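E3 ubiquitin-protein ligase TRIM65 (Homo sapiens, PDB 7JL4) transfers ubiquitin to target proteins in innate immunity, autophagy and inflammation, and is represented here by its C-terminal PRY-SPRY (B30.2) domain. Local coordinates at residues L22-S28 and V62-F68; H101-I105 and P176-L180; V84-Y90 and S110-V116; E76-H82 and G137-G141. One frame throughout, in Å; residues are numbered along the deposited sequence. Where two conformers were deposited one is given.

Contact 1 of 4, residues L22-S28 and V62-F68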
loop_
_atom_site.group_PDB
_atom_site.type_symbol
_atom_site.label_atom_id
_atom_site.label_comp_id
_atom_site.label_asym_id
_atom_site.label_seq_id
_atom_site.Cartn_x
_atom_site.Cartn_y
_atom_site.Cartn_z
ATOM N N LEU A 22 -0.244 9.516 6.199
ATOM C CA LEU A 22 0.233 9.536 4.821
ATOM C C LEU A 22 -0.719 10.306 3.911
ATOM O O LEU A 22 -1.919 10.426 4.190
ATOM C CB LEU A 22 0.383 8.105 4.277
ATOM C CG LEU A 22 1.278 7.126 5.041
ATOM C CD1 LEU A 22 1.282 5.797 4.285
ATOM C CD2 LEU A 22 2.680 7.681 5.281
ATOM N N THR A 23 -0.169 10.821 2.803
ATOM C CA THR A 23 -0.970 11.434 1.740
ATOM C C THR A 23 -0.466 10.949 0.386
ATOM O O THR A 23 0.720 10.652 0.227
ATOM C CB THR A 23 -0.930 12.969 1.778
ATOM O OG1 THR A 23 0.428 13.417 1.739
ATOM C CG2 THR A 23 -1.588 13.510 3.038
ATOM N N PHE A 24 -1.369 10.864 -0.590
ATOM C CA PHE A 24 -0.963 10.462 -1.935
ATOM C C PHE A 24 -0.214 11.591 -2.642
ATOM O O PHE A 24 -0.374 12.775 -2.327
ATOM C CB PHE A 24 -2.186 10.029 -2.755
ATOM C CG PHE A 24 -2.832 8.779 -2.237
ATOM C CD1 PHE A 24 -2.163 7.560 -2.304
ATOM C CD2 PHE A 24 -4.099 8.816 -1.671
ATOM C CE1 PHE A 24 -2.770 6.381 -1.825
ATOM C CE2 PHE A 24 -4.719 7.651 -1.211
ATOM C CZ PHE A 24 -4.046 6.431 -1.272
ATOM N N ASP A 25 0.660 11.203 -3.576
ATOM C CA ASP A 25 1.397 12.136 -4.413
ATOM C C ASP A 25 0.645 12.276 -5.724
ATOM O O ASP A 25 0.648 11.330 -6.525
ATOM C CB ASP A 25 2.820 11.614 -4.651
ATOM C CG ASP A 25 3.593 12.399 -5.698
ATOM O OD1 ASP A 25 3.095 13.427 -6.213
ATOM O OD2 ASP A 25 4.721 11.953 -6.036
ATOM N N PRO A 26 -0.025 13.405 -5.977
ATOM C CA PRO A 26 -0.820 13.543 -7.221
ATOM C C PRO A 26 0.000 13.528 -8.497
ATOM O O PRO A 26 -0.550 13.190 -9.553
ATOM C CB PRO A 26 -1.535 14.897 -7.043
ATOM C CG PRO A 26 -0.796 15.613 -5.921
ATOM C CD PRO A 26 -0.164 14.563 -5.067
ATOM N N VAL A 27 1.283 13.902 -8.453
ATOM C CA VAL A 27 2.090 13.876 -9.669
ATOM C C VAL A 27 2.299 12.435 -10.137
ATOM O O VAL A 27 2.364 12.162 -11.343
ATOM C CB VAL A 27 3.427 14.609 -9.439
ATOM C CG1 VAL A 27 4.238 14.679 -10.742
ATOM C CG2 VAL A 27 3.174 16.016 -8.884
ATOM N N SER A 28 2.395 11.499 -9.198
ATOM C CA SER A 28 2.615 10.086 -9.501
ATOM C C SER A 28 1.359 9.363 -9.983
ATOM O O SER A 28 1.468 8.305 -10.623
ATOM C CB SER A 28 3.146 9.400 -8.244
ATOM O OG SER A 28 2.054 9.100 -7.380
ATOM N N VAL A 62 -0.221 4.487 -7.653
ATOM C CA VAL A 62 0.007 5.821 -7.108
ATOM C C VAL A 62 0.871 5.624 -5.874
ATOM O O VAL A 62 0.739 4.613 -5.178
ATOM C CB VAL A 62 -1.327 6.520 -6.764
ATOM C CG1 VAL A 62 -2.124 5.653 -5.797
ATOM C CG2 VAL A 62 -1.071 7.936 -6.168
ATOM N N GLN A 63 1.768 6.581 -5.604
ATOM C CA GLN A 63 2.622 6.512 -4.424
ATOM C C GLN A 63 2.284 7.654 -3.463
ATOM O O GLN A 63 1.494 8.552 -3.775
ATOM C CB GLN A 63 4.110 6.567 -4.801
ATOM C CG GLN A 63 4.547 7.932 -5.339
ATOM C CD GLN A 63 6.011 7.983 -5.779
ATOM O OE1 GLN A 63 6.702 6.967 -5.809
ATOM N NE2 GLN A 63 6.491 9.186 -6.099
ATOM N N CYS A 64 2.867 7.600 -2.270
ATOM C CA CYS A 64 2.605 8.626 -1.268
ATOM C C CYS A 64 3.687 9.689 -1.315
ATOM O O CYS A 64 4.756 9.513 -1.904
ATOM C CB CYS A 64 2.529 8.017 0.132
ATOM S SG CYS A 64 1.032 7.052 0.428
ATOM N N ALA A 65 3.405 10.806 -0.658
ATOM C CA ALA A 65 4.350 11.903 -0.576
ATOM C C ALA A 65 5.360 11.730 0.542
ATOM O O ALA A 65 6.178 12.632 0.749
ATOM C CB ALA A 65 3.600 13.222 -0.370
ATOM N N GLN A 66 5.315 10.632 1.281
ATOM C CA GLN A 66 6.235 10.403 2.393
ATOM C C GLN A 66 7.190 9.265 2.054
ATOM O O GLN A 66 6.806 8.314 1.366
ATOM C CB GLN A 66 5.471 10.045 3.677
ATOM C CG GLN A 66 4.607 11.204 4.206
ATOM C CD GLN A 66 3.297 11.378 3.438
ATOM O OE1 GLN A 66 2.730 10.412 2.893
ATOM N NE2 GLN A 66 2.818 12.599 3.382
ATOM N N SER A 67 8.425 9.347 2.566
ATOM C CA SER A 67 9.410 8.266 2.443
ATOM C C SER A 67 10.042 7.981 3.805
ATOM O O SER A 67 10.083 8.861 4.684
ATOM C CB SER A 67 10.512 8.651 1.457
ATOM O OG SER A 67 9.966 8.803 0.162
ATOM N N PHE A 68 10.617 6.776 3.972
ATOM C CA PHE A 68 11.123 6.366 5.293
ATOM C C PHE A 68 12.520 5.762 5.205
ATOM O O PHE A 68 12.796 4.979 4.297
ATOM C CB PHE A 68 10.112 5.380 5.931
ATOM C CG PHE A 68 8.719 5.961 6.031
ATOM C CD1 PHE A 68 8.383 6.816 7.079
ATOM C CD2 PHE A 68 7.772 5.726 5.029
ATOM C CE1 PHE A 68 7.121 7.405 7.164
ATOM C CE2 PHE A 68 6.501 6.307 5.104
ATOM C CZ PHE A 68 6.177 7.159 6.174
#

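Contact 2 of 4, residues H101-I105 and P176-L180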
loop_
_atom_site.group_PDB
_atom_site.type_symbol
_atom_site.label_atom_id
_atom_site.label_comp_id
_atom_site.label_asym_id
_atom_site.label_seq_id
_atom_site.Cartn_x
_atom_site.Cartn_y
_atom_site.Cartn_z
ATOM N N HIS A 101 1.128 -6.721 -17.849
ATOM C CA HIS A 101 0.880 -6.566 -16.421
ATOM C C HIS A 101 0.644 -5.096 -16.085
ATOM O O HIS A 101 1.258 -4.206 -16.676
ATOM C CB HIS A 101 2.052 -7.135 -15.600
ATOM C CG HIS A 101 2.469 -8.516 -16.016
ATOM N ND1 HIS A 101 1.594 -9.583 -16.040
ATOM C CD2 HIS A 101 3.664 -9.005 -16.431
ATOM C CE1 HIS A 101 2.225 -10.666 -16.466
ATOM N NE2 HIS A 101 3.483 -10.343 -16.711
ATOM N N THR A 102 -0.266 -4.845 -15.141
ATOM C CA THR A 102 -0.619 -3.489 -14.716
ATOM C C THR A 102 -0.142 -3.173 -13.309
ATOM O O THR A 102 -0.340 -2.044 -12.838
ATOM C CB THR A 102 -2.137 -3.281 -14.773
ATOM O OG1 THR A 102 -2.760 -4.162 -13.824
ATOM C CG2 THR A 102 -2.678 -3.588 -16.182
ATOM N N ASP A 103 0.451 -4.142 -12.619
ATOM C CA ASP A 103 0.924 -4.002 -11.239
ATOM C C ASP A 103 2.365 -4.481 -11.233
ATOM O O ASP A 103 2.637 -5.614 -11.653
ATOM C CB ASP A 103 0.042 -4.868 -10.317
ATOM C CG ASP A 103 0.417 -4.806 -8.832
ATOM O OD1 ASP A 103 1.303 -4.021 -8.404
ATOM O OD2 ASP A 103 -0.221 -5.579 -8.072
ATOM N N ASN A 104 3.304 -3.628 -10.820
ATOM C CA ASN A 104 4.684 -4.090 -10.715
ATOM C C ASN A 104 5.201 -4.071 -9.279
ATOM O O ASN A 104 6.415 -4.219 -9.068
ATOM C CB ASN A 104 5.600 -3.289 -11.658
ATOM C CG ASN A 104 5.863 -1.869 -11.164
ATOM O OD1 ASN A 104 5.310 -1.434 -10.145
ATOM N ND2 ASN A 104 6.741 -1.151 -11.870
ATOM N N ILE A 105 4.316 -3.923 -8.290
ATOM C CA ILE A 105 4.737 -3.831 -6.893
ATOM C C ILE A 105 5.161 -5.216 -6.407
ATOM O O ILE A 105 4.363 -6.160 -6.408
ATOM C CB ILE A 105 3.618 -3.249 -6.014
ATOM C CG1 ILE A 105 3.214 -1.856 -6.500
ATOM C CG2 ILE A 105 4.084 -3.162 -4.536
ATOM C CD1 ILE A 105 1.895 -1.343 -5.904
ATOM N N PRO A 176 5.712 4.426 0.263
ATOM C CA PRO A 176 4.512 3.604 0.074
ATOM C C PRO A 176 3.978 3.737 -1.348
ATOM O O PRO A 176 3.963 4.833 -1.924
ATOM C CB PRO A 176 3.514 4.187 1.084
ATOM C CG PRO A 176 4.370 4.890 2.136
ATOM C CD PRO A 176 5.557 5.420 1.354
ATOM N N VAL A 177 3.497 2.614 -1.901
ATOM C CA VAL A 177 3.011 2.590 -3.275
ATOM C C VAL A 177 1.890 1.553 -3.356
ATOM O O VAL A 177 1.896 0.558 -2.629
ATOM C CB VAL A 177 4.168 2.306 -4.262
ATOM C CG1 VAL A 177 4.830 0.949 -3.958
ATOM C CG2 VAL A 177 3.677 2.389 -5.712
ATOM N N PHE A 178 0.896 1.829 -4.197
ATOM C CA PHE A 178 -0.361 1.081 -4.214
ATOM C C PHE A 178 -0.813 0.804 -5.644
ATOM O O PHE A 178 -0.600 1.624 -6.538
ATOM C CB PHE A 178 -1.443 1.878 -3.475
ATOM C CG PHE A 178 -1.072 2.198 -2.056
ATOM C CD1 PHE A 178 -1.338 1.288 -1.046
ATOM C CD2 PHE A 178 -0.428 3.384 -1.745
ATOM C CE1 PHE A 178 -0.986 1.546 0.262
ATOM C CE2 PHE A 178 -0.052 3.666 -0.433
ATOM C CZ PHE A 178 -0.331 2.730 0.579
ATOM N N TRP A 179 -1.489 -0.337 -5.840
ATOM C CA TRP A 179 -2.119 -0.706 -7.100
ATOM C C TRP A 179 -3.611 -0.896 -6.856
ATOM O O TRP A 179 -4.012 -1.427 -5.810
ATOM C CB TRP A 179 -1.531 -2.002 -7.642
ATOM C CG TRP A 179 -2.248 -2.579 -8.839
ATOM C CD1 TRP A 179 -2.032 -2.273 -10.139
ATOM C CD2 TRP A 179 -3.256 -3.612 -8.824
ATOM N NE1 TRP A 179 -2.854 -3.061 -10.961
ATOM C CE2 TRP A 179 -3.615 -3.878 -10.163
ATOM C CE3 TRP A 179 -3.891 -4.329 -7.802
ATOM C CZ2 TRP A 179 -4.584 -4.832 -10.504
ATOM C CZ3 TRP A 179 -4.854 -5.274 -8.137
ATOM C CH2 TRP A 179 -5.188 -5.512 -9.481
ATOM N N LEU A 180 -4.430 -0.444 -7.806
ATOM C CA LEU A 180 -5.885 -0.477 -7.675
ATOM C C LEU A 180 -6.519 -0.934 -8.975
ATOM O O LEU A 180 -6.340 -0.290 -10.012
ATOM C CB LEU A 180 -6.453 0.900 -7.324
ATOM C CG LEU A 180 -6.202 1.582 -5.996
ATOM C CD1 LEU A 180 -4.820 2.245 -5.992
ATOM C CD2 LEU A 180 -7.328 2.596 -5.802
#

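Contact 3 of 4, residues V84-Y90 and S110-V116. Unlike the reference sequence in segment 110-116: Ser110 (reference Cys).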
loop_
_atom_site.group_PDB
_atom_site.type_symbol
_atom_site.label_atom_id
_atom_site.label_comp_id
_atom_site.label_asym_id
_atom_site.label_seq_id
_atom_site.Cartn_x
_atom_site.Cartn_y
_atom_site.Cartn_z
ATOM N N VAL A 84 -6.567 -4.868 -4.656
ATOM C CA VAL A 84 -5.651 -3.764 -4.423
ATOM C C VAL A 84 -4.324 -4.355 -3.969
ATOM O O VAL A 84 -4.265 -5.479 -3.457
ATOM C CB VAL A 84 -6.206 -2.764 -3.373
ATOM C CG1 VAL A 84 -7.556 -2.204 -3.838
ATOM C CG2 VAL A 84 -6.367 -3.434 -2.023
ATOM N N THR A 85 -3.244 -3.579 -4.144
ATOM C CA THR A 85 -1.923 -3.978 -3.668
ATOM C C THR A 85 -1.360 -2.848 -2.824
ATOM O O THR A 85 -1.441 -1.682 -3.222
ATOM C CB THR A 85 -0.936 -4.284 -4.804
ATOM O OG1 THR A 85 -1.452 -5.322 -5.636
ATOM C CG2 THR A 85 0.448 -4.736 -4.235
ATOM N N LEU A 86 -0.809 -3.197 -1.667
ATOM C CA LEU A 86 -0.203 -2.243 -0.740
ATOM C C LEU A 86 1.269 -2.589 -0.611
ATOM O O LEU A 86 1.608 -3.741 -0.321
ATOM C CB LEU A 86 -0.855 -2.338 0.650
ATOM C CG LEU A 86 -2.304 -1.938 0.957
ATOM C CD1 LEU A 86 -3.304 -2.783 0.203
ATOM C CD2 LEU A 86 -2.492 -2.205 2.435
ATOM N N GLY A 87 2.146 -1.597 -0.767
ATOM C CA GLY A 87 3.559 -1.918 -0.766
ATOM C C GLY A 87 4.440 -0.722 -0.471
ATOM O O GLY A 87 3.964 0.377 -0.176
ATOM N N VAL A 88 5.747 -0.965 -0.546
ATOM C CA VAL A 88 6.760 0.085 -0.478
ATOM C C VAL A 88 7.798 -0.185 -1.560
ATOM O O VAL A 88 7.995 -1.333 -1.978
ATOM C CB VAL A 88 7.428 0.142 0.908
ATOM C CG1 VAL A 88 6.407 0.604 1.956
ATOM C CG2 VAL A 88 8.013 -1.200 1.268
ATOM N N SER A 89 8.468 0.877 -2.019
ATOM C CA SER A 89 9.476 0.739 -3.066
ATOM C C SER A 89 10.628 1.704 -2.842
ATOM O O SER A 89 10.464 2.767 -2.240
ATOM C CB SER A 89 8.914 1.037 -4.463
ATOM O OG SER A 89 8.554 2.417 -4.563
ATOM N N TYR A 90 11.785 1.335 -3.403
ATOM C CA TYR A 90 12.889 2.250 -3.576
ATOM C C TYR A 90 12.511 3.258 -4.654
ATOM O O TYR A 90 11.548 3.042 -5.396
ATOM C CB TYR A 90 14.144 1.487 -3.991
ATOM C CG TYR A 90 14.730 0.597 -2.920
ATOM C CD1 TYR A 90 14.589 0.900 -1.554
ATOM C CD2 TYR A 90 15.449 -0.542 -3.276
ATOM C CE1 TYR A 90 15.164 0.071 -0.561
ATOM C CE2 TYR A 90 16.031 -1.360 -2.316
ATOM C CZ TYR A 90 15.877 -1.074 -0.972
ATOM O OH TYR A 90 16.480 -1.935 -0.077
ATOM N N SER A 110 13.227 -4.102 -6.031
ATOM C CA SER A 110 13.162 -2.755 -5.439
ATOM C C SER A 110 11.854 -2.471 -4.714
ATOM O O SER A 110 11.659 -1.347 -4.216
ATOM C CB SER A 110 13.393 -1.691 -6.524
ATOM O OG SER A 110 12.379 -1.782 -7.524
ATOM N N SER A 111 10.965 -3.456 -4.605
ATOM C CA SER A 111 9.686 -3.217 -3.965
ATOM C C SER A 111 9.184 -4.486 -3.305
ATOM O O SER A 111 9.634 -5.599 -3.604
ATOM C CB SER A 111 8.675 -2.676 -4.976
ATOM O OG SER A 111 8.495 -3.595 -6.022
ATOM N N TRP A 112 8.248 -4.294 -2.387
ATOM C CA TRP A 112 7.653 -5.371 -1.604
ATOM C C TRP A 112 6.174 -5.037 -1.475
ATOM O O TRP A 112 5.836 -3.875 -1.232
ATOM C CB TRP A 112 8.286 -5.419 -0.182
ATOM C CG TRP A 112 9.748 -5.800 -0.112
ATOM C CD1 TRP A 112 10.263 -7.009 0.272
ATOM C CD2 TRP A 112 10.880 -4.951 -0.380
ATOM N NE1 TRP A 112 11.649 -6.965 0.257
ATOM C CE2 TRP A 112 12.050 -5.720 -0.148
ATOM C CE3 TRP A 112 11.021 -3.613 -0.766
ATOM C CZ2 TRP A 112 13.339 -5.199 -0.317
ATOM C CZ3 TRP A 112 12.294 -3.103 -0.953
ATOM C CH2 TRP A 112 13.436 -3.891 -0.726
ATOM N N GLY A 113 5.287 -6.022 -1.599
ATOM C CA GLY A 113 3.869 -5.698 -1.580
ATOM C C GLY A 113 3.004 -6.860 -1.140
ATOM O O GLY A 113 3.459 -8.003 -1.058
ATOM N N LEU A 114 1.760 -6.533 -0.780
ATOM C CA LEU A 114 0.751 -7.514 -0.396
ATOM C C LEU A 114 -0.469 -7.225 -1.246
ATOM O O LEU A 114 -1.070 -6.154 -1.113
ATOM C CB LEU A 114 0.376 -7.416 1.088
ATOM C CG LEU A 114 -0.582 -8.531 1.544
ATOM C CD1 LEU A 114 0.181 -9.816 1.740
ATOM C CD2 LEU A 114 -1.323 -8.167 2.817
ATOM N N CYS A 115 -0.832 -8.157 -2.127
ATOM C CA CYS A 115 -2.011 -7.958 -2.958
ATOM C C CYS A 115 -3.190 -8.723 -2.351
ATOM O O CYS A 115 -3.062 -9.899 -1.993
ATOM C CB CYS A 115 -1.711 -8.394 -4.395
ATOM S SG CYS A 115 -3.187 -8.396 -5.471
ATOM N N VAL A 116 -4.316 -8.039 -2.176
ATOM C CA VAL A 116 -5.515 -8.638 -1.613
ATOM C C VAL A 116 -6.384 -9.100 -2.775
ATOM O O VAL A 116 -6.793 -8.297 -3.615
ATOM C CB VAL A 116 -6.265 -7.639 -0.724
ATOM C CG1 VAL A 116 -7.491 -8.278 -0.100
ATOM C CG2 VAL A 116 -5.312 -7.118 0.340
#

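Contact 4 of 4, residues E76-H82 and G137-G141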
loop_
_atom_site.group_PDB
_atom_site.type_symbol
_atom_site.label_atom_id
_atom_site.label_comp_id
_atom_site.label_asym_id
_atom_site.label_seq_id
_atom_site.Cartn_x
_atom_site.Cartn_y
_atom_site.Cartn_z
ATOM N N GLU A 76 -2.216 2.696 8.616
ATOM C CA GLU A 76 -3.359 1.870 8.261
ATOM C C GLU A 76 -4.061 2.441 7.038
ATOM O O GLU A 76 -4.099 3.655 6.826
ATOM C CB GLU A 76 -4.336 1.742 9.440
ATOM C CG GLU A 76 -3.749 0.886 10.566
ATOM C CD GLU A 76 -4.561 0.910 11.845
ATOM O OE1 GLU A 76 -5.599 1.603 11.890
ATOM O OE2 GLU A 76 -4.192 0.178 12.797
ATOM N N VAL A 77 -4.616 1.543 6.235
ATOM C CA VAL A 77 -5.273 1.861 4.969
ATOM C C VAL A 77 -6.584 1.091 4.924
ATOM O O VAL A 77 -6.619 -0.081 5.318
ATOM C CB VAL A 77 -4.391 1.462 3.764
ATOM C CG1 VAL A 77 -5.115 1.722 2.440
ATOM C CG2 VAL A 77 -3.047 2.165 3.803
ATOM N N ARG A 78 -7.650 1.717 4.434
ATOM C CA ARG A 78 -8.908 1.008 4.206
ATOM C C ARG A 78 -9.155 0.817 2.713
ATOM O O ARG A 78 -9.144 1.785 1.949
ATOM C CB ARG A 78 -10.093 1.736 4.826
ATOM C CG ARG A 78 -11.400 0.970 4.543
ATOM C CD ARG A 78 -12.545 1.377 5.415
ATOM N NE ARG A 78 -12.361 1.042 6.828
ATOM C CZ ARG A 78 -12.582 -0.166 7.347
ATOM N NH1 ARG A 78 -12.958 -1.175 6.571
ATOM N NH2 ARG A 78 -12.410 -0.368 8.643
ATOM N N ALA A 79 -9.420 -0.422 2.305
ATOM C CA ALA A 79 -9.749 -0.741 0.920
ATOM C C ALA A 79 -11.257 -0.900 0.762
ATOM O O ALA A 79 -11.905 -1.545 1.592
ATOM C CB ALA A 79 -9.047 -2.036 0.491
ATOM N N SER A 80 -11.822 -0.351 -0.323
ATOM C CA SER A 80 -13.264 -0.518 -0.541
ATOM C C SER A 80 -13.630 -1.949 -0.910
ATOM O O SER A 80 -14.810 -2.319 -0.806
ATOM C CB SER A 80 -13.790 0.400 -1.655
ATOM O OG SER A 80 -13.167 0.104 -2.906
ATOM N N ASP A 81 -12.660 -2.743 -1.358
ATOM C CA ASP A 81 -12.915 -4.048 -1.968
ATOM C C ASP A 81 -11.567 -4.732 -2.154
ATOM O O ASP A 81 -10.516 -4.126 -1.936
ATOM C CB ASP A 81 -13.624 -3.897 -3.310
ATOM C CG ASP A 81 -14.323 -5.179 -3.776
ATOM O OD1 ASP A 81 -14.310 -6.212 -3.059
ATOM O OD2 ASP A 81 -14.911 -5.118 -4.872
ATOM N N HIS A 82 -11.610 -6.001 -2.582
ATOM C CA HIS A 82 -10.388 -6.701 -2.953
ATOM C C HIS A 82 -9.869 -6.172 -4.289
ATOM O O HIS A 82 -10.511 -5.359 -4.958
ATOM C CB HIS A 82 -10.634 -8.206 -3.050
ATOM C CG HIS A 82 -11.690 -8.566 -4.051
ATOM N ND1 HIS A 82 -11.494 -8.435 -5.409
ATOM C CD2 HIS A 82 -12.963 -8.990 -3.892
ATOM C CE1 HIS A 82 -12.596 -8.793 -6.046
ATOM N NE2 HIS A 82 -13.502 -9.137 -5.150
ATOM N N GLY A 137 -11.374 -9.003 6.197
ATOM C CA GLY A 137 -11.206 -7.634 6.657
ATOM C C GLY A 137 -10.591 -6.751 5.589
ATOM O O GLY A 137 -9.730 -7.171 4.819
ATOM N N ARG A 138 -11.032 -5.491 5.559
ATOM C CA ARG A 138 -10.533 -4.521 4.591
ATOM C C ARG A 138 -9.757 -3.377 5.240
ATOM O O ARG A 138 -9.452 -2.386 4.566
ATOM C CB ARG A 138 -11.698 -3.968 3.764
ATOM C CG ARG A 138 -12.387 -5.040 2.909
ATOM C CD ARG A 138 -11.507 -5.488 1.760
ATOM N NE ARG A 138 -12.109 -6.651 1.068
ATOM C CZ ARG A 138 -11.674 -7.904 1.176
ATOM N NH1 ARG A 138 -10.642 -8.179 1.953
ATOM N NH2 ARG A 138 -12.288 -8.893 0.517
ATOM N N LEU A 139 -9.436 -3.479 6.525
ATOM C CA LEU A 139 -8.625 -2.475 7.212
ATOM C C LEU A 139 -7.250 -3.093 7.428
ATOM O O LEU A 139 -7.110 -4.068 8.175
ATOM C CB LEU A 139 -9.277 -2.051 8.525
ATOM C CG LEU A 139 -8.489 -1.011 9.309
ATOM C CD1 LEU A 139 -8.305 0.254 8.487
ATOM C CD2 LEU A 139 -9.180 -0.696 10.625
ATOM N N LEU A 140 -6.238 -2.543 6.759
ATOM C CA LEU A 140 -4.945 -3.189 6.665
ATOM C C LEU A 140 -3.880 -2.281 7.251
ATOM O O LEU A 140 -3.943 -1.057 7.092
ATOM C CB LEU A 140 -4.621 -3.524 5.209
ATOM C CG LEU A 140 -5.737 -4.399 4.626
ATOM C CD1 LEU A 140 -5.683 -4.401 3.113
ATOM C CD2 LEU A 140 -5.611 -5.802 5.205
ATOM N N GLY A 141 -2.908 -2.875 7.937
ATOM C CA GLY A 141 -1.814 -2.121 8.527
ATOM C C GLY A 141 -0.480 -2.529 7.932
ATOM O O GLY A 141 -0.288 -3.678 7.529
HETATM O O HOH W 1 -14.168 -7.493 -0.680
#

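Contact 1 of 4, residues L22-S28 and V62-F68
Gln66 reaches back to Thr23 with both ends of its amide. A bend at chi2 (78°) curls the chain over: OE1 accepts from Thr23 N at 2.9 Å, tilted from the amide plane, while NE2 donates almost in that plane to Thr23 OG1 at 3.0 Å. Two bonds thus fix the amide's rotation, a task suited to glutamine, which carries donor and acceptor side by side. Backbone bonds from Ala65 N to Thr23 O and from Asp25 N to Gln63 O flank the single bridge of Phe24 with Cys64. At the other end Gln63 lies alongside Asp25, pointing the same way, and NE2 meets the anti lone pair of OD2 at 3.3 Å in a nearly straight bond. Ser28 OG, turned between its own N and carbonyl carbon (chi1 81°), accepts from Gln63 N and donates to Asp25 O at 2.8 Å, so a small hydroxyl joins strand edge and turn. Inward, Leu22 CD2 touches Phe68 CZ, at the ring edge, at 3.6 Å, and Cys64 SG sits obliquely beside the Phe24 ring; Leu22, Phe24 and Cys64 all pack on Leu188. Asp25 OD1 takes Val27 N in an Asx turn, and the whole is a loop sealed onto edge strand 61-63 of a PRY-SPRY beta-sandwich.

Contact 2 of 4, residues H101-I105 and P176-L180
With chi1 at 172°, Trp179 sets its indole anti to the backbone nitrogen, and Asp103 does the same with its carboxylate (chi1 -179°), which brings the two flat groups face to face with their planes 5° apart. Asp103 CB rests over the five-membered ring, 3.4 Å from its centroid in a CH-pi contact, and Asp103 CG follows at 3.5 Å from Trp179 CG. At the indole rim, Trp179 NE1 donates to Thr102 OG1 at 3.1 Å; the bond is bent, and the hydroxyl lies somewhat out of the ring plane. Tryptophan fits here because one side chain offers both a broad flat aromatic face and an N-H at its edge. Strand 175-180 belongs to the six-stranded sheet of the SPRY beta-sandwich, and 101-105 is part of the long loop joining strands 84-89 and 111-116, folded back across that sheet. A phenylalanine in place of Trp179 would probably leave Thr102 OG1 without its N-H donor and cover less of the Asp103 carboxylate. The polar end of Asp103 is well occupied: OD2 binds Thr85 OG1 and pairs with Arg107, while OD1 accepts Ile105 N at 3.0 Å from above the carboxylate plane, closing an Asx turn. Beyond the turn Ile105 points at the strand, where Ile105 CD1 lies 3.5 Å from Trp179 N and Ile105 CG1 meets Val177 CG1 tip to tip at 4.1 Å.

Contact 3 of 4, residues V84-Y90 and S110-V116
Backbone hydrogen bonds between Leu86 and Leu114 and between Val88 and Trp112 run in both directions, the shortest of the four being Leu114 N to Leu86 O at 2.8 Å. Tyr90 N continues the series to Ser110 O at 2.8 Å, just past the end of strand 84-89, and Val116 N to Val84 O adds a bond at the other end. Between them lie the non-hydrogen-bonded pairs Thr85 with Cys115, Gly87 with Gly113 and Ser89 with Ser111. The glycines meet with their CA atoms 3.9 Å apart, and a side chain on Gly87 would probably run into Trp112 O. On this same face Thr85 OG1 lies 3.3 Å from Cys115 CB, its hydroxyl engaged by Asp103, while Ser111 OG accepts from Gly106 N; compact side chains thus suit the face over which the intervening loop folds.

Val84, Leu86, Val88, Trp112, Leu114 and Val116 occupy the other face. Leu86 and Val116 pack on Leu140 of the partner sheet, as branched apolar residues should in a sandwich core. Trp112 swings its indole toward the neighbouring strand (chi1 -66°) and drives its edge at the face of Tyr90 in a T-shaped stack, planes 82° apart; Trp112 CH2 is 3.7 Å from Tyr90 CZ. The phenol's OH is held by Asn171 N, which would limit tilting of that ring. His125 stacks on Trp112 as well. These are two central antiparallel strands of the six-stranded sheet in a SPRY beta-sandwich.

Contact 4 of 4, residues E76-H82 and G137-G141
Antiparallel strand pairing joins Val77 to Leu140 in the middle of the seven-stranded sheet, where strand 72-79 runs beside strand 139-145. Val77 N donates to Leu140 O at 2.8 Å, the reverse bond is nearly straight, and Ala79 N reaches Arg138 O at 3.0 Å. Branched Val77 and Leu140 suit the inner face, in the core of the SPRY sandwich: Val77 packs beside Leu186 of the next strand, and Leu140 meets Leu86 of the facing sheet. Glu76, Arg78 and Leu139 take the other face. There Arg78, bent at chi3 (-66°), lays its guanidinium over Leu139, whose CB sits 3.6 Å from Arg78 NH2, while the same nitrogen forms a salt bridge with Glu157. An alanine in place of Arg78 would probably leave Glu157 without this charged mate and take the guanidinium cover off Leu139 CB. Glu76 is buried yet well paired, with Arg12, Trp16 and Tyr74 around its carboxylate. Arg138 spans the end of the pairing. Its CB touches Ala79 O at 3.3 Å, then a turn at chi2 (-71°) carries the guanidinium along the 81-82 backbone until one face lies against His82 CB. Water 1, at the guanidinium edge, accepts from Arg138 NH2 at 2.6 Å and donates to Asp81 OD1 at 2.7 Å, and probably relays between the two charged groups.

Contacts 1, 2 and 3 all reach the six-stranded sheet, whereas contact 4 belongs to the seven-stranded one facing it. Contact 3 is deepest and rests on regular backbone pairing; contact 4 pairs strands likewise but adds arginines and a bridging water at its margin. Contacts 1 and 2 instead attach loops largely through side chains, contact 1 adding a short backbone bridge: amides and hydroxyls serve at partly buried contact 1, a carboxylate stacked on indole at buried contact 2. Val62 and Phe178 probably join contacts 1 and 2 through their backbones, and Thr85 links contact 2 to contact 3. Between the sheets, Leu86 and Val116 meet Leu140, so apolar packing unites contacts 3 and 4.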